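Long-range contact in ferulic acid esterase, AmCE1/Fae1A (Anaeromyces mucronatus, PDB 5CXX), which probably hydrolyses feruloyl esters, releasing ferulic acid, as a fungal esterase of the alpha/beta-hydrolase fold: residues 100-105 / 120-125. Residues are numbered along the deposited sequence; the frame is centred on the assembly and turned at random. Where two conformers were deposited one is given.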
ATOM      1  N   ASP A 100      -5.484   9.197  -3.993  1.00 16.01           N
ATOM      2  CA  ASP A 100      -5.206  10.253  -3.011  1.00 15.05           C
ATOM      3  C   ASP A 100      -5.749   9.772  -1.678  1.00 16.45           C
ATOM      4  O   ASP A 100      -6.966   9.525  -1.549  1.00 17.09           O
ATOM      5  CB  ASP A 100      -5.904  11.536  -3.493  1.00 16.73           C
ATOM      6  CG  ASP A 100      -5.808  12.679  -2.486  1.00 19.41           C
ATOM      7  OD1 ASP A 100      -5.257  12.479  -1.375  1.00 18.73           O
ATOM      8  OD2 ASP A 100      -6.305  13.793  -2.873  1.00 19.28           O
ATOM      9  N   VAL A 101      -4.857   9.488  -0.736  1.00 15.52           N
ATOM     10  CA  VAL A 101      -5.231   8.787   0.499  1.00 15.79           C
ATOM     11  C   VAL A 101      -5.828   9.742   1.543  1.00 18.30           C
ATOM     12  O   VAL A 101      -6.463   9.291   2.499  1.00 18.48           O
ATOM     13  CB  VAL A 101      -3.988   8.077   1.113  1.00 16.41           C
ATOM     14  CG1 VAL A 101      -4.384   7.171   2.342  1.00 20.37           C
ATOM     15  CG2 VAL A 101      -3.371   7.238   0.002  1.00 21.66           C
ATOM     16  N   TYR A 102      -5.683  11.049   1.313  1.00 17.15           N
ATOM     17  CA  TYR A 102      -6.199  11.996   2.333  1.00 18.26           C
ATOM     18  C   TYR A 102      -7.652  12.284   1.990  1.00 17.45           C
ATOM     19  O   TYR A 102      -7.971  13.076   1.091  1.00 16.82           O
ATOM     20  CB  TYR A 102      -5.354  13.285   2.354  1.00 17.02           C
ATOM     21  CG  TYR A 102      -5.877  14.270   3.399  1.00 16.63           C
ATOM     22  CD1 TYR A 102      -5.985  13.856   4.746  1.00 17.58           C
ATOM     23  CD2 TYR A 102      -6.305  15.552   3.036  1.00 18.56           C
ATOM     24  CE1 TYR A 102      -6.520  14.721   5.683  1.00 18.30           C
ATOM     25  CE2 TYR A 102      -6.835  16.446   3.999  1.00 20.25           C
ATOM     26  CZ  TYR A 102      -6.945  16.020   5.304  1.00 18.97           C
ATOM     27  OH  TYR A 102      -7.439  16.891   6.217  1.00 20.93           O
ATOM     28  N   ALA A 103      -8.560  11.607   2.718  1.00 17.47           N
ATOM     29  CA  ALA A 103      -9.988  11.652   2.390  1.00 17.53           C
ATOM     30  C   ALA A 103     -10.843  12.092   3.568  1.00 18.25           C
ATOM     31  O   ALA A 103     -11.661  11.340   4.072  1.00 18.70           O
ATOM     32  CB  ALA A 103     -10.429  10.221   1.904  1.00 19.14           C
ATOM     33  N   PRO A 104     -10.690  13.320   4.033  1.00 20.15           N
ATOM     34  CA  PRO A 104     -11.451  13.811   5.187  1.00 19.97           C
ATOM     35  C   PRO A 104     -12.927  13.990   4.882  1.00 20.41           C
ATOM     36  O   PRO A 104     -13.323  14.427   3.766  1.00 20.30           O
ATOM     37  CB  PRO A 104     -10.800  15.214   5.465  1.00 20.52           C
ATOM     38  CG  PRO A 104     -10.370  15.650   4.021  1.00 18.88           C
ATOM     39  CD  PRO A 104      -9.802  14.339   3.439  1.00 19.02           C
ATOM     40  N   LYS A 105     -13.758  13.727   5.902  1.00 22.16           N
ATOM     41  CA  LYS A 105     -15.173  14.104   5.887  0.55 21.75           C
ATOM     42  C   LYS A 105     -15.292  15.629   5.728  1.00 22.15           C
ATOM     43  O   LYS A 105     -14.449  16.316   6.273  1.00 22.15           O
ATOM     44  CB  LYS A 105     -15.819  13.674   7.199  0.55 22.69           C
ATOM     45  CG  LYS A 105     -15.698  12.156   7.455  0.55 23.77           C
ATOM     46  CD  LYS A 105     -16.401  11.837   8.798  0.55 30.75           C
ATOM     47  CE  LYS A 105     -17.207  10.522   8.724  0.55 37.60           C
ATOM     48  NZ  LYS A 105     -16.368   9.286   8.606  0.55 36.91           N
ATOM     49  N   LYS A 120      -6.731  11.993  10.774  1.00 19.98           N
ATOM     50  CA  LYS A 120      -8.104  11.444  10.643  1.00 21.50           C
ATOM     51  C   LYS A 120      -8.523  11.254   9.177  1.00 19.01           C
ATOM     52  O   LYS A 120      -9.287  10.349   8.849  1.00 19.39           O
ATOM     53  CB  LYS A 120      -9.117  12.355  11.329  1.00 23.53           C
ATOM     54  CG  LYS A 120      -8.953  12.300  12.882  1.00 34.52           C
ATOM     55  CD  LYS A 120      -9.981  13.263  13.474  1.00 37.17           C
ATOM     56  CE  LYS A 120      -9.802  13.364  15.014  1.00 47.73           C
ATOM     57  NZ  LYS A 120     -10.691  14.439  15.530  1.00 51.68           N
ATOM     58  N   GLY A 121      -8.050  12.141   8.294  1.00 20.52           N
ATOM     59  CA  GLY A 121      -8.369  12.012   6.871  1.00 18.64           C
ATOM     60  C   GLY A 121      -7.776  10.783   6.208  1.00 18.80           C
ATOM     61  O   GLY A 121      -8.416  10.189   5.311  1.00 18.57           O
ATOM     62  N   TYR A 122      -6.628  10.338   6.693  1.00 18.33           N
ATOM     63  CA  TYR A 122      -6.063   9.091   6.233  1.00 18.47           C
ATOM     64  C   TYR A 122      -6.839   7.906   6.809  1.00 18.54           C
ATOM     65  O   TYR A 122      -7.074   6.887   6.126  1.00 18.85           O
ATOM     66  CB  TYR A 122      -4.528   8.977   6.639  1.00 17.41           C
ATOM     67  CG  TYR A 122      -3.699   9.919   5.791  1.00 17.23           C
ATOM     68  CD1 TYR A 122      -3.667  11.291   6.069  1.00 19.11           C
ATOM     69  CD2 TYR A 122      -2.942   9.394   4.698  1.00 23.12           C
ATOM     70  CE1 TYR A 122      -2.917  12.165   5.220  1.00 22.50           C
ATOM     71  CE2 TYR A 122      -2.182  10.270   3.877  1.00 23.56           C
ATOM     72  CZ  TYR A 122      -2.216  11.607   4.133  1.00 26.32           C
ATOM     73  OH  TYR A 122      -1.475  12.479   3.314  1.00 27.80           O
ATOM     74  N   ASP A 123      -7.208   8.029   8.086  1.00 18.29           N
ATOM     75  CA  ASP A 123      -8.023   6.953   8.688  1.00 19.90           C
ATOM     76  C   ASP A 123      -9.315   6.765   7.921  1.00 22.82           C
ATOM     77  O   ASP A 123      -9.798   5.629   7.726  1.00 20.25           O
ATOM     78  CB  ASP A 123      -8.370   7.262  10.154  1.00 19.61           C
ATOM     79  CG  ASP A 123      -7.138   7.495  11.032  1.00 19.48           C
ATOM     80  OD1 ASP A 123      -6.069   6.959  10.641  1.00 20.08           O
ATOM     81  OD2 ASP A 123      -7.293   8.157  12.074  1.00 20.85           O
ATOM     82  N   ASN A 124      -9.897   7.860   7.422  1.00 18.44           N
ATOM     83  CA  ASN A 124     -11.170   7.774   6.750  1.00 17.90           C
ATOM     84  C   ASN A 124     -11.069   7.145   5.377  1.00 18.03           C
ATOM     85  O   ASN A 124     -12.099   6.839   4.742  1.00 18.03           O
ATOM     86  CB  ASN A 124     -11.787   9.210   6.638  1.00 17.72           C
ATOM     87  CG  ASN A 124     -13.265   9.163   6.407  1.00 20.53           C
ATOM     88  OD1 ASN A 124     -13.990   8.398   7.084  1.00 20.99           O
ATOM     89  ND2 ASN A 124     -13.757  10.040   5.523  1.00 20.87           N
ATOM     90  N   PHE A 125      -9.845   6.938   4.900  1.00 16.96           N
ATOM     91  CA  PHE A 125      -9.630   6.311   3.617  1.00 16.78           C
ATOM     92  C   PHE A 125     -10.212   4.884   3.571  1.00 16.04           C
ATOM     93  O   PHE A 125     -10.576   4.437   2.478  1.00 17.72           O
ATOM     94  CB  PHE A 125      -8.120   6.265   3.264  1.00 16.54           C
ATOM     95  CG  PHE A 125      -7.907   5.777   1.841  1.00 15.68           C
ATOM     96  CD1 PHE A 125      -8.246   6.607   0.765  1.00 16.83           C
ATOM     97  CD2 PHE A 125      -7.441   4.496   1.583  1.00 15.45           C
ATOM     98  CE1 PHE A 125      -8.145   6.143  -0.549  1.00 18.53           C
ATOM     99  CE2 PHE A 125      -7.323   4.046   0.305  1.00 16.85           C
ATOM    100  CZ  PHE A 125      -7.652   4.867  -0.794  1.00 16.30           C
TER
HETATM  101  O   HOH W   1     -16.997   9.490   5.811  1.00 47.33           O
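N124 reaches across to the 100-105 loop with its amide. ND2 gives a nearly straight bond to A103 O (2.9 Å, 164° at the hydrogen), with the acceptor close to the amide plane. CG anti to the backbone N (chi1 -160°) carries the amide over to the loop. OD1 accepts from N127 ND2; in one of two deposited K105 conformers NZ also comes within 3.0 Å of it, from above the carbonyl plane, a less certain bond. A leucine here would probably leave A103 O without its amide donor and N127 ND2 without this acceptor. Beside this grip, A103 N bonds to G121 O at 3.0 Å. Y102 CE1 comes within 3.5 Å of G121 CA, where a beta carbon would clash. The Y102 and Y122 rings meet obliquely, planes at 37°, CD1 of Y102 3.5 Å from CE1 of Y122. V101 CG1 sits between Y122 CD2 (3.5 Å) and the F125 ring, meeting the latter off-centre in a CH-pi contact; L62 of strand 58-62 touches both V101 and F125. Further out, D100 OD1 accepts from Y102 N in an Asx turn, Y102 OH bonds to V110 N, and Y122 OH to Y118 OH. The arrangement pins the loop leaving strand 95-99 of the alpha/beta-hydrolase sheet onto residues 120-125, where Y122's side chain lies about 6 Å from the bound ferulic acid.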